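Long-range contacts in DNA gyrase, B subunit, truncated (Myxococcus xanthus, PDB 3CWV), which probably catalyses the ATP-dependent breakage, passage and rejoining of double-stranded DNA as the B subunit of a type II topoisomerase: residues Val41-Ala46 with Ala183-Leu188; Arg48-Asp53 with Ser70-Ala75; Ala65-Ser70 with Pro144-Ala149; Leu78-Thr83 with Trp96-Met101; Ile116-Arg121 with Ala149-Arg154. All blocks are in the same frame, centred on the assembly; numbering follows the deposited sequence.

Contact 1. Residues Val41-Ala46 with Ala183-Leu188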
# COMPACT_ATOMS: atom_id res chain seq x y z
N VAL A 41 3.77 -6.79 -2.22
CA VAL A 41 5.19 -7.14 -2.40
C VAL A 41 6.01 -5.93 -2.89
O VAL A 41 7.08 -5.62 -2.34
CB VAL A 41 5.39 -8.31 -3.42
CG1 VAL A 41 6.89 -8.55 -3.63
CG2 VAL A 41 4.76 -9.58 -2.93
N ALA A 42 5.50 -5.26 -3.93
CA ALA A 42 6.15 -4.09 -4.51
C ALA A 42 6.21 -2.94 -3.49
O ALA A 42 7.23 -2.27 -3.37
CB ALA A 42 5.40 -3.64 -5.80
N TYR A 43 5.13 -2.75 -2.73
CA TYR A 43 5.12 -1.75 -1.67
C TYR A 43 6.23 -1.99 -0.64
O TYR A 43 6.87 -1.04 -0.22
CB TYR A 43 3.80 -1.73 -0.88
CG TYR A 43 3.92 -0.82 0.30
CD1 TYR A 43 3.90 0.56 0.14
CD2 TYR A 43 4.14 -1.34 1.57
CE1 TYR A 43 4.06 1.41 1.24
CE2 TYR A 43 4.30 -0.53 2.66
CZ TYR A 43 4.26 0.85 2.49
OH TYR A 43 4.41 1.65 3.57
N GLU A 44 6.42 -3.23 -0.21
CA GLU A 44 7.42 -3.49 0.82
C GLU A 44 8.82 -3.20 0.31
O GLU A 44 9.68 -2.65 1.04
CB GLU A 44 7.28 -4.91 1.37
CG GLU A 44 8.41 -5.32 2.34
CD GLU A 44 8.38 -4.58 3.69
OE1 GLU A 44 7.39 -3.89 4.01
OE2 GLU A 44 9.36 -4.70 4.44
N GLU A 45 9.08 -3.54 -0.95
CA GLU A 45 10.37 -3.17 -1.57
C GLU A 45 10.52 -1.66 -1.65
O GLU A 45 11.59 -1.11 -1.31
CB GLU A 45 10.52 -3.77 -2.96
CG GLU A 45 10.47 -5.29 -2.95
CD GLU A 45 11.65 -5.91 -2.21
OE1 GLU A 45 12.81 -5.76 -2.64
OE2 GLU A 45 11.40 -6.55 -1.17
N ALA A 46 9.48 -0.97 -2.12
CA ALA A 46 9.51 0.51 -2.18
C ALA A 46 9.69 1.12 -0.78
O ALA A 46 10.47 2.06 -0.62
CB ALA A 46 8.24 1.08 -2.84
N ALA A 183 0.88 7.19 -3.87
CA ALA A 183 0.74 8.14 -2.75
C ALA A 183 1.40 7.64 -1.46
O ALA A 183 1.98 8.43 -0.70
CB ALA A 183 -0.75 8.43 -2.48
N LEU A 184 1.30 6.34 -1.21
CA LEU A 184 1.75 5.79 0.08
C LEU A 184 3.27 5.59 0.09
O LEU A 184 3.88 5.51 1.15
CB LEU A 184 1.04 4.48 0.39
CG LEU A 184 -0.43 4.72 0.72
CD1 LEU A 184 -1.24 3.45 0.65
CD2 LEU A 184 -0.58 5.38 2.08
N ALA A 185 3.85 5.50 -1.10
CA ALA A 185 5.28 5.32 -1.26
C ALA A 185 5.79 6.47 -2.14
O ALA A 185 6.09 6.30 -3.32
CB ALA A 185 5.58 3.93 -1.84
N PRO A 186 5.84 7.69 -1.57
CA PRO A 186 6.07 8.90 -2.36
C PRO A 186 7.35 8.81 -3.16
O PRO A 186 8.39 8.44 -2.62
CB PRO A 186 6.19 10.03 -1.32
CG PRO A 186 5.99 9.43 0.01
CD PRO A 186 5.63 7.96 -0.13
N GLY A 187 7.26 9.12 -4.45
CA GLY A 187 8.42 9.00 -5.33
C GLY A 187 8.43 7.70 -6.12
O GLY A 187 9.06 7.63 -7.17
N LEU A 188 7.75 6.67 -5.63
CA LEU A 188 7.59 5.43 -6.41
C LEU A 188 6.80 5.72 -7.70
O LEU A 188 5.75 6.37 -7.65
CB LEU A 188 6.79 4.41 -5.58
CG LEU A 188 6.53 3.05 -6.24
CD1 LEU A 188 7.85 2.35 -6.61
CD2 LEU A 188 5.66 2.15 -5.34
O HOH W 1 3.08 4.58 3.98
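Ala46, near the end of helix 28-47, and Ala185, the first residue to leave helical backbone angles after helix 171-184, bring their CA atoms within 6.5 Å, and a type II turn from Ala185 to Leu188, closed by Leu188 N on Ala185 O (2.9 Å), folds segment 183-188 back on itself. Because of this turn, two side chains of the second segment meet the single methyl of Ala46. Its CB rests on Leu188 CD2 at 3.7 Å, with Leu188 CD1 only slightly farther, and on Ala185 CB at 4.0 Å. Leu188 holds CG anti to its amide nitrogen (chi1 -180°), which carries the branched end out to the helix. One turn earlier on helix 28-47, Tyr43 presents a ring edge: CE1 lies 4.1 Å from Leu184 O, near the ring plane, while CD1 approaches Ala185 CB obliquely at 4.3 Å. No direct hydrogen bond joins the segments, but a water stands 3.2 Å from Tyr43 OH and 3.1 Å from Leu184 O, bridging them. Leu188 and Ala42 both reach Val54 of strand 53-58; Tyr43 and Leu184 touch Ser307 and Ala305 of strand 300-307. The small Ala46 lets this turn come close to helix 28-47, consistent with the layered alpha/beta build of the GHKL ATPase domain, here beside the second, S5-like domain.

Contact 2. Residues Arg48-Asp53 with Ser70-Ala75; sequences RGECRD and SRTVTA
A Schellman motif that ends helix 28-47 at Gly49 and an ST motif that Ser70 sets up after strand 64-70 meet here, with the Arg71 side chain spanning them. Arg71 NH1 donates to Gly49 O at 3.2 Å with an N-H...O angle of 156°; the nitrogen lies in the carbonyl plane, and the oxygen close to the guanidinium plane, so this is an edge-on bond to the carbonyl of Gly49, just past the helix. Bends at chi2 and chi3 (-81°) fold the Arg71 chain back to this place. One guanidinium face then carries Arg52, whose own guanidinium lies flat on it with centres 3.8 Å apart and planes only 5° from parallel. Glu50 OE1 sits over the opposite face, 3.9 Å from Arg71 NH1; no N-H points at it, so this long salt bridge is one of charge alone. That carboxylate, and the Glu150 side chain that also touches Arg71, would be expected to offset some of the repulsion within the arginine stack. Waters complete the polar edges: one accepts from Arg71 NH2 at 2.9 Å in the guanidinium plane, and another takes the backbone N-H of Arg71 while lying 2.8 Å from Glu50 O. Ser70 OG, anti to its own nitrogen, accepts from both Thr72 N (3.0 Å) and Val73 N (3.0 Å), turning the chain away from the strand. One arginine side chain thus joins the Schellman end of helix 28-47 to the ST motif after strand 64-70.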
# COMPACT_ATOMS: atom_id res chain seq x y z
N ARG A 48 11.28 0.07 1.65
CA ARG A 48 12.66 -0.17 2.10
C ARG A 48 13.67 0.53 1.20
O ARG A 48 14.88 0.40 1.41
CB ARG A 48 12.96 -1.66 2.07
CG ARG A 48 12.18 -2.45 3.11
CD ARG A 48 13.12 -3.31 3.95
NE ARG A 48 13.96 -2.48 4.81
CZ ARG A 48 15.07 -2.89 5.41
NH1 ARG A 48 15.50 -4.15 5.23
NH2 ARG A 48 15.75 -2.05 6.17
N GLY A 49 13.17 1.25 0.20
CA GLY A 49 14.05 2.01 -0.68
C GLY A 49 14.72 1.12 -1.71
O GLY A 49 15.81 1.44 -2.22
N GLU A 50 14.04 0.02 -2.07
CA GLU A 50 14.58 -1.01 -2.95
C GLU A 50 13.79 -1.21 -4.25
O GLU A 50 14.01 -2.18 -4.99
CB GLU A 50 14.69 -2.33 -2.18
CG GLU A 50 15.60 -2.27 -0.94
CD GLU A 50 17.07 -2.05 -1.31
OE1 GLU A 50 17.41 -2.12 -2.51
OE2 GLU A 50 17.88 -1.80 -0.40
N CYS A 51 12.88 -0.29 -4.54
CA CYS A 51 12.11 -0.40 -5.78
C CYS A 51 11.69 0.98 -6.21
O CYS A 51 11.06 1.71 -5.43
CB CYS A 51 10.87 -1.29 -5.58
SG CYS A 51 9.83 -1.33 -7.10
N ARG A 52 12.03 1.34 -7.45
CA ARG A 52 11.70 2.66 -7.98
C ARG A 52 10.56 2.65 -9.00
O ARG A 52 10.03 3.72 -9.30
CB ARG A 52 12.93 3.27 -8.65
CG ARG A 52 14.08 3.56 -7.65
CD ARG A 52 15.34 4.02 -8.40
NE ARG A 52 16.48 4.14 -7.47
CZ ARG A 52 17.75 3.95 -7.81
NH1 ARG A 52 18.08 3.60 -9.05
NH2 ARG A 52 18.70 4.09 -6.89
N ASP A 53 10.24 1.48 -9.56
CA ASP A 53 9.21 1.37 -10.62
C ASP A 53 8.39 0.10 -10.43
O ASP A 53 8.95 -0.97 -10.16
CB ASP A 53 9.80 1.33 -12.04
CG ASP A 53 10.82 2.43 -12.28
OD1 ASP A 53 10.45 3.45 -12.87
OD2 ASP A 53 11.98 2.26 -11.84
N SER A 70 14.57 -3.24 -9.48
CA SER A 70 15.21 -3.65 -8.24
C SER A 70 16.71 -3.48 -8.39
O SER A 70 17.22 -3.43 -9.52
CB SER A 70 14.90 -5.14 -7.97
OG SER A 70 15.39 -5.54 -6.69
N ARG A 71 17.41 -3.38 -7.27
CA ARG A 71 18.88 -3.51 -7.29
C ARG A 71 19.28 -4.77 -6.53
O ARG A 71 20.46 -5.09 -6.46
CB ARG A 71 19.56 -2.30 -6.66
CG ARG A 71 19.74 -1.09 -7.58
CD ARG A 71 19.45 0.20 -6.80
NE ARG A 71 18.00 0.40 -6.74
CZ ARG A 71 17.32 0.84 -5.69
NH1 ARG A 71 17.94 1.14 -4.55
NH2 ARG A 71 16.00 0.96 -5.77
N THR A 72 18.32 -5.48 -5.95
CA THR A 72 18.69 -6.63 -5.10
C THR A 72 18.08 -8.00 -5.45
O THR A 72 18.59 -9.04 -5.02
CB THR A 72 18.39 -6.35 -3.62
OG1 THR A 72 16.99 -6.02 -3.47
CG2 THR A 72 19.26 -5.21 -3.11
N VAL A 73 16.98 -8.03 -6.21
CA VAL A 73 16.28 -9.30 -6.46
C VAL A 73 17.21 -10.35 -7.08
O VAL A 73 18.09 -10.03 -7.90
CB VAL A 73 15.00 -9.09 -7.35
CG1 VAL A 73 15.37 -8.69 -8.80
CG2 VAL A 73 14.12 -10.36 -7.30
N THR A 74 17.05 -11.60 -6.67
CA THR A 74 17.75 -12.70 -7.34
C THR A 74 16.82 -13.83 -7.77
O THR A 74 15.76 -14.04 -7.18
CB THR A 74 18.81 -13.34 -6.42
OG1 THR A 74 18.13 -14.05 -5.39
CG2 THR A 74 19.69 -12.28 -5.79
N ALA A 75 17.26 -14.61 -8.74
CA ALA A 75 16.49 -15.77 -9.15
C ALA A 75 16.37 -16.81 -8.03
O ALA A 75 15.33 -17.46 -7.90
CB ALA A 75 17.08 -16.41 -10.42
O HOH W 2 13.58 -4.89 -5.07
O HOH W 3 16.52 -3.26 -4.55
O HOH W 4 13.77 2.79 -4.22
O HOH W 5 14.66 0.02 -8.18

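Contact 3. Residues Ala65-Ser70 with Pro144-Ala149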
# COMPACT_ATOMS: atom_id res chain seq x y z
N ALA A 65 -0.12 -9.20 -14.86
CA ALA A 65 1.34 -9.23 -14.67
C ALA A 65 1.78 -8.04 -13.84
O ALA A 65 1.25 -6.93 -14.01
CB ALA A 65 2.08 -9.26 -16.01
N LEU A 66 2.75 -8.26 -12.95
CA LEU A 66 3.34 -7.14 -12.21
C LEU A 66 4.84 -7.20 -12.45
O LEU A 66 5.44 -8.27 -12.32
CB LEU A 66 3.03 -7.28 -10.71
CG LEU A 66 3.66 -6.14 -9.87
CD1 LEU A 66 2.65 -5.13 -9.52
CD2 LEU A 66 4.33 -6.68 -8.64
N PHE A 67 5.42 -6.07 -12.87
CA PHE A 67 6.88 -5.93 -12.98
C PHE A 67 7.38 -4.89 -11.99
O PHE A 67 6.75 -3.86 -11.79
CB PHE A 67 7.29 -5.55 -14.41
CG PHE A 67 8.76 -5.21 -14.53
CD1 PHE A 67 9.71 -6.21 -14.71
CD2 PHE A 67 9.19 -3.89 -14.43
CE1 PHE A 67 11.07 -5.91 -14.78
CE2 PHE A 67 10.55 -3.57 -14.51
CZ PHE A 67 11.49 -4.58 -14.69
N CYS A 68 8.54 -5.18 -11.38
CA CYS A 68 9.18 -4.27 -10.44
C CYS A 68 10.66 -4.16 -10.78
O CYS A 68 11.27 -5.18 -11.05
CB CYS A 68 9.11 -4.86 -9.04
SG CYS A 68 7.49 -4.85 -8.33
N THR A 69 11.22 -2.95 -10.75
CA THR A 69 12.67 -2.78 -10.89
C THR A 69 13.27 -3.00 -9.52
O THR A 69 12.57 -2.97 -8.51
CB THR A 69 13.05 -1.35 -11.40
OG1 THR A 69 12.45 -0.36 -10.55
CG2 THR A 69 12.57 -1.16 -12.85
N SER A 70 14.57 -3.24 -9.48
CA SER A 70 15.21 -3.65 -8.24
C SER A 70 16.71 -3.48 -8.39
O SER A 70 17.22 -3.43 -9.52
CB SER A 70 14.90 -5.14 -7.97
OG SER A 70 15.39 -5.54 -6.69
N PRO A 144 13.77 -7.70 -23.62
CA PRO A 144 13.83 -6.38 -23.01
C PRO A 144 13.06 -6.27 -21.69
O PRO A 144 11.96 -6.83 -21.56
CB PRO A 144 13.19 -5.46 -24.06
CG PRO A 144 13.09 -6.27 -25.32
CD PRO A 144 13.02 -7.69 -24.89
N MET A 145 13.64 -5.57 -20.73
CA MET A 145 13.01 -5.29 -19.45
C MET A 145 11.89 -4.29 -19.71
O MET A 145 12.10 -3.35 -20.45
CB MET A 145 14.01 -4.64 -18.49
CG MET A 145 15.22 -5.50 -18.17
SD MET A 145 16.39 -4.74 -17.05
CE MET A 145 15.47 -4.72 -15.51
N PRO A 146 10.69 -4.50 -19.11
CA PRO A 146 9.59 -3.54 -19.21
C PRO A 146 9.99 -2.11 -18.83
O PRO A 146 9.53 -1.16 -19.47
CB PRO A 146 8.56 -4.08 -18.21
CG PRO A 146 8.79 -5.54 -18.23
CD PRO A 146 10.28 -5.70 -18.35
N VAL A 147 10.81 -1.97 -17.80
CA VAL A 147 11.41 -0.69 -17.41
C VAL A 147 12.88 -1.03 -17.18
O VAL A 147 13.19 -1.92 -16.40
CB VAL A 147 10.83 -0.10 -16.11
CG1 VAL A 147 11.54 1.23 -15.73
CG2 VAL A 147 9.34 0.10 -16.23
N SER A 148 13.77 -0.34 -17.88
CA SER A 148 15.19 -0.69 -17.82
C SER A 148 15.77 -0.33 -16.47
O SER A 148 15.49 0.74 -15.92
CB SER A 148 15.95 0.02 -18.94
OG SER A 148 17.11 -0.72 -19.25
N ALA A 149 16.55 -1.24 -15.89
CA ALA A 149 17.13 -1.02 -14.57
C ALA A 149 18.23 -2.04 -14.34
O ALA A 149 18.37 -2.97 -15.12
CB ALA A 149 16.05 -1.15 -13.47
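Phe67 lays one face of its ring against the pyrrolidine of Pro146. Pro146 CD stands 3.8 Å from the centroid of the Phe67 ring and 19° off its normal, a CH-pi contact, while CB and CG of the proline run back over the CG side of the ring. At the ring edge the methyl CE of Met145 comes to 4.1 Å from Phe67 CZ. Val147 CB lies 3.8 Å from Phe67 CE2. An alanine in place of Phe67 is likely to leave a gap under Pro146 and to take away the ring edge that Met145 CE touches. Strand 64-70 is an inner strand of the eight-stranded sheet, and its side chains alternate: Leu66 and Cys68 pack under helix 28-47, whereas Phe67 and Thr69 meet the irregular 144-149 segment on the other face. Thr69 sends CG2 anti to its carbonyl carbon, where the methyl meets Ala149 CB at 3.5 Å and Val147 CB at 3.8 Å. Its hydroxyl, on the other branch, is hydrogen-bonded to Asp53 on the adjacent strand. Within 144-149 itself, Met145 bends at chi3, and its SD takes a weak hydrogen bond from Ala149 N (3.7 Å).

Contact 4. Residues Leu78-Thr83 with Trp96-Met101; sequences LVRVAT and WGWDSM
Trp96 meets Leu78 first: Trp96 CE3 lies 3.9 Å from Leu78 CD2, and both methyls of the leucine come obliquely to the CE3-CZ3 corner from the same side of the indole plane. The ring itself runs inward to Val41 of helix 28-47 and Val153 of strand 151-159. The backbone follows the helix closely at this point, with Trp96 O 3.9 Å from Val81 CG2. Gly97 adopts a positive phi of 78° and turns its carbonyl to the other methyl of the valine, Gly97 O being 3.6 Å from Val81 CG1. A CB on this residue would stand 3.7 Å from Val81 CG1 and crowd Trp96 CE3 as well, which is consistent with a glycine at this close approach. Gly97 also begins a type II turn to Ser100, just ahead of helix 102-107; in GHKL ATPases the glycine-rich segment before the equivalent helix belongs to the ATP lid, which may be the counterpart of this loop. Trp98, with CG anti to its nitrogen (chi1 -161°), reaches back across Val81, placing CE3 3.7 Å from Val81 CG2. Its CH2 and CZ3 lie over a face of the Arg80 guanidinium, CH2 being 3.6 Å from Arg80 NH1, but the planes are 57° apart and Arg80 CZ sits at the indole edge. Replacing Trp98 by a serine would probably open a gap beside Val81 CG2, take away the indole against which the Arg80 guanidinium lies and lose the NE1 bond to Pro91 O. Ser100 OG, beyond the helix contact, bonds Leu102 N.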
# COMPACT_ATOMS: atom_id res chain seq x y z
N LEU A 78 13.56 -15.81 -5.78
CA LEU A 78 12.24 -16.10 -6.36
C LEU A 78 11.89 -17.58 -6.32
O LEU A 78 10.77 -17.93 -5.97
CB LEU A 78 12.10 -15.57 -7.80
CG LEU A 78 11.41 -14.20 -7.94
CD1 LEU A 78 9.89 -14.33 -7.54
CD2 LEU A 78 12.08 -13.15 -7.07
N VAL A 79 12.85 -18.45 -6.66
CA VAL A 79 12.57 -19.90 -6.61
C VAL A 79 12.19 -20.33 -5.18
O VAL A 79 11.22 -21.08 -5.00
CB VAL A 79 13.71 -20.76 -7.15
CG1 VAL A 79 13.43 -22.26 -6.90
CG2 VAL A 79 13.88 -20.50 -8.68
N ARG A 80 12.93 -19.85 -4.18
CA ARG A 80 12.63 -20.19 -2.79
C ARG A 80 11.24 -19.69 -2.34
O ARG A 80 10.46 -20.47 -1.79
CB ARG A 80 13.72 -19.64 -1.84
CG ARG A 80 15.09 -20.33 -1.99
CD ARG A 80 16.07 -19.82 -0.90
NE ARG A 80 15.72 -20.34 0.43
CZ ARG A 80 15.99 -19.73 1.59
NH1 ARG A 80 16.62 -18.56 1.62
NH2 ARG A 80 15.61 -20.31 2.72
N VAL A 81 10.95 -18.41 -2.57
CA VAL A 81 9.67 -17.85 -2.16
C VAL A 81 8.51 -18.50 -2.91
O VAL A 81 7.44 -18.67 -2.35
CB VAL A 81 9.63 -16.32 -2.25
CG1 VAL A 81 8.23 -15.80 -2.02
CG2 VAL A 81 10.61 -15.69 -1.22
N ALA A 82 8.75 -18.92 -4.16
CA ALA A 82 7.71 -19.58 -4.94
C ALA A 82 7.19 -20.88 -4.32
O ALA A 82 6.07 -21.27 -4.58
CB ALA A 82 8.19 -19.82 -6.39
N THR A 83 8.01 -21.59 -3.54
CA THR A 83 7.48 -22.77 -2.82
C THR A 83 7.16 -22.55 -1.34
O THR A 83 6.92 -23.51 -0.59
CB THR A 83 8.35 -23.99 -2.96
OG1 THR A 83 9.66 -23.69 -2.50
CG2 THR A 83 8.40 -24.42 -4.42
N TRP A 96 12.86 -10.26 -1.94
CA TRP A 96 11.68 -9.91 -2.73
C TRP A 96 10.53 -10.89 -2.43
O TRP A 96 10.64 -12.08 -2.70
CB TRP A 96 12.01 -9.89 -4.23
CG TRP A 96 11.01 -9.11 -5.02
CD1 TRP A 96 11.05 -7.77 -5.31
CD2 TRP A 96 9.81 -9.62 -5.61
NE1 TRP A 96 9.93 -7.41 -6.06
CE2 TRP A 96 9.16 -8.53 -6.25
CE3 TRP A 96 9.24 -10.89 -5.69
CZ2 TRP A 96 7.95 -8.67 -6.94
CZ3 TRP A 96 8.03 -11.04 -6.38
CH2 TRP A 96 7.40 -9.92 -6.99
N GLY A 97 9.45 -10.40 -1.86
CA GLY A 97 8.28 -11.28 -1.54
C GLY A 97 8.47 -12.13 -0.29
O GLY A 97 7.61 -12.93 0.05
N TRP A 98 9.58 -11.94 0.43
CA TRP A 98 9.79 -12.67 1.68
C TRP A 98 8.82 -12.16 2.74
O TRP A 98 8.64 -10.95 2.90
CB TRP A 98 11.23 -12.50 2.19
CG TRP A 98 11.64 -13.54 3.18
CD1 TRP A 98 11.44 -13.51 4.53
CD2 TRP A 98 12.34 -14.76 2.91
NE1 TRP A 98 11.97 -14.64 5.11
CE2 TRP A 98 12.51 -15.43 4.13
CE3 TRP A 98 12.85 -15.34 1.74
CZ2 TRP A 98 13.19 -16.66 4.24
CZ3 TRP A 98 13.50 -16.60 1.84
CH2 TRP A 98 13.67 -17.22 3.09
N ASP A 99 8.22 -13.07 3.48
CA ASP A 99 7.12 -12.75 4.40
C ASP A 99 5.96 -11.96 3.73
O ASP A 99 5.45 -10.99 4.30
CB ASP A 99 7.63 -11.98 5.62
CG ASP A 99 6.65 -12.06 6.83
OD1 ASP A 99 5.90 -13.05 6.93
OD2 ASP A 99 6.65 -11.13 7.65
N SER A 100 5.60 -12.36 2.53
CA SER A 100 4.52 -11.71 1.81
C SER A 100 3.50 -12.79 1.54
O SER A 100 3.71 -13.92 1.92
CB SER A 100 5.01 -11.12 0.48
OG SER A 100 5.24 -12.16 -0.48
N MET A 101 2.41 -12.44 0.87
CA MET A 101 1.43 -13.40 0.43
C MET A 101 1.66 -13.76 -1.04
O MET A 101 0.78 -14.30 -1.71
CB MET A 101 -0.00 -12.82 0.60
CG MET A 101 -0.35 -12.40 2.07
SD MET A 101 -0.51 -13.87 3.09
CE MET A 101 -2.14 -14.45 2.61

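Contact 5. Residues Ile116-Arg121 with Ala149-Arg154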
# COMPACT_ATOMS: atom_id res chain seq x y z
N ILE A 116 13.28 -12.99 -14.13
CA ILE A 116 14.15 -12.22 -13.25
C ILE A 116 15.31 -11.77 -14.14
O ILE A 116 15.91 -12.59 -14.83
CB ILE A 116 14.71 -13.05 -12.05
CG1 ILE A 116 13.61 -13.81 -11.27
CG2 ILE A 116 15.50 -12.16 -11.09
CD1 ILE A 116 13.53 -15.30 -11.64
N TRP A 117 15.59 -10.47 -14.15
CA TRP A 117 16.69 -9.91 -14.93
C TRP A 117 17.73 -9.47 -13.91
O TRP A 117 17.39 -8.83 -12.92
CB TRP A 117 16.24 -8.68 -15.74
CG TRP A 117 15.34 -8.93 -16.94
CD1 TRP A 117 15.71 -9.03 -18.24
CD2 TRP A 117 13.90 -9.06 -16.92
NE1 TRP A 117 14.59 -9.23 -19.04
CE2 TRP A 117 13.47 -9.25 -18.24
CE3 TRP A 117 12.95 -9.05 -15.89
CZ2 TRP A 117 12.13 -9.42 -18.58
CZ3 TRP A 117 11.61 -9.23 -16.22
CH2 TRP A 117 11.21 -9.39 -17.55
N ALA A 118 19.00 -9.81 -14.16
CA ALA A 118 20.11 -9.38 -13.29
C ALA A 118 21.42 -9.65 -14.03
O ALA A 118 21.53 -10.63 -14.75
CB ALA A 118 20.10 -10.14 -11.98
N ASP A 119 22.41 -8.76 -13.89
CA ASP A 119 23.76 -9.01 -14.46
C ASP A 119 23.78 -9.22 -15.96
O ASP A 119 24.50 -10.08 -16.46
CB ASP A 119 24.40 -10.23 -13.79
CG ASP A 119 24.47 -10.09 -12.29
OD1 ASP A 119 24.98 -9.04 -11.82
OD2 ASP A 119 24.01 -11.03 -11.58
N GLY A 120 22.97 -8.47 -16.68
CA GLY A 120 22.88 -8.64 -18.12
C GLY A 120 22.26 -9.94 -18.58
O GLY A 120 22.27 -10.25 -19.77
N ARG A 121 21.70 -10.71 -17.65
CA ARG A 121 21.09 -11.98 -17.99
C ARG A 121 19.68 -12.09 -17.39
O ARG A 121 19.32 -11.34 -16.49
CB ARG A 121 21.96 -13.15 -17.49
CG ARG A 121 23.33 -13.31 -18.21
CD ARG A 121 24.06 -14.55 -17.73
NE ARG A 121 24.21 -14.55 -16.27
CZ ARG A 121 25.21 -13.97 -15.61
NH1 ARG A 121 25.24 -14.02 -14.29
NH2 ARG A 121 26.17 -13.33 -16.27
N ALA A 149 16.55 -1.24 -15.89
CA ALA A 149 17.13 -1.02 -14.57
C ALA A 149 18.23 -2.04 -14.34
O ALA A 149 18.37 -2.97 -15.12
CB ALA A 149 16.05 -1.15 -13.47
N GLU A 150 18.96 -1.91 -13.23
CA GLU A 150 20.01 -2.89 -12.89
C GLU A 150 19.43 -4.31 -12.81
O GLU A 150 20.00 -5.27 -13.36
CB GLU A 150 20.66 -2.55 -11.54
CG GLU A 150 21.46 -1.28 -11.49
CD GLU A 150 22.22 -1.12 -10.17
OE1 GLU A 150 22.35 -2.12 -9.42
OE2 GLU A 150 22.70 -0.01 -9.88
N ARG A 151 18.29 -4.43 -12.11
CA ARG A 151 17.63 -5.70 -11.97
C ARG A 151 16.12 -5.48 -12.03
O ARG A 151 15.62 -4.36 -11.91
CB ARG A 151 17.95 -6.36 -10.62
CG ARG A 151 19.42 -6.54 -10.33
CD ARG A 151 19.62 -7.61 -9.30
NE ARG A 151 20.97 -7.51 -8.76
CZ ARG A 151 21.45 -8.28 -7.80
NH1 ARG A 151 20.67 -9.21 -7.26
NH2 ARG A 151 22.69 -8.09 -7.36
N GLY A 152 15.39 -6.57 -12.22
CA GLY A 152 13.92 -6.49 -12.19
C GLY A 152 13.32 -7.86 -12.13
O GLY A 152 13.99 -8.86 -12.36
N VAL A 153 12.02 -7.90 -11.80
CA VAL A 153 11.32 -9.15 -11.70
C VAL A 153 9.88 -8.93 -12.22
O VAL A 153 9.27 -7.91 -11.92
CB VAL A 153 11.33 -9.72 -10.25
CG1 VAL A 153 10.98 -8.63 -9.24
CG2 VAL A 153 10.42 -10.95 -10.12
N ARG A 154 9.43 -9.85 -13.06
CA ARG A 154 8.03 -9.86 -13.52
C ARG A 154 7.34 -11.15 -13.08
O ARG A 154 7.88 -12.23 -13.24
CB ARG A 154 7.99 -9.75 -15.05
CG ARG A 154 6.58 -9.72 -15.67
CD ARG A 154 6.76 -9.83 -17.22
NE ARG A 154 5.54 -9.48 -17.95
CZ ARG A 154 4.73 -10.35 -18.57
NH1 ARG A 154 3.66 -9.91 -19.22
NH2 ARG A 154 5.00 -11.66 -18.57
O HOH W 6 22.54 -6.01 -12.46
O HOH W 7 20.14 -6.71 -15.85
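Backbone hydrogen bonds lead this contact: Trp117 N donates to Gly152 O at 2.9 Å, nearly straight at 172°, and Gly152 N returns one to Trp117 O at 3.1 Å. They make a hydrogen-bonded antiparallel pair between strands whose directions differ by 174°, flanked by the non-hydrogen-bonded pair of Ile116 and Val153. CA-H...O contacts reinforce the ladder, the closer running from Arg151 CA to Trp117 O at 3.3 Å. Apolar packing is divided between the two sides of the sheet. Ile116 CG1 and Val153 CG2 face one side at 4.4 Å, next to Leu78 of helix 75-82. On the other, the Trp117 indole lies edge-on along the neighbouring strand, its CZ3 3.8 Å from Arg154 CB, and Gly152 opposite has no side chain to obstruct it; NE1 is bonded to Glu143 O. At the strand end Ala118 CB rests on Arg151 CD at 3.7 Å, the arginine reaching Val73 O through NH1. Water bonding takes over at the type I' turn, where Glu150 O accepts from two waters, one also held by Asp119 N (3.1 Å). The chemistry passes from buried, directly paired backbone to water-mediated backbone, implying that direct pairing of these two strands gives way to water beside the exposed 118-121 turn.

How the contacts relate
Contacts 1 and 4 are the mostly buried ones, resting on apolar packing of helices and loops without a direct hydrogen bond between their segments; they meet where Val41 and Glu45 touch Trp96. Contact 2 is the most polar, with charges and waters at a partly buried loop surface. Contacts 3 and 5 serve the same sheet: strands 64-70 and 151-159 are neighbours, bonded by Cys68 N to Val153 O, and both contacts include Ala149. Contact 5 is backbone pairing within the sheet, whereas contact 3 is side-chain cover of one face. Contact 2 shares Ser70 with contact 3 and is tied to contact 5 through Val73 O and Arg151 NH1, while Val153 packs on Trp96 and Leu78 of contact 4.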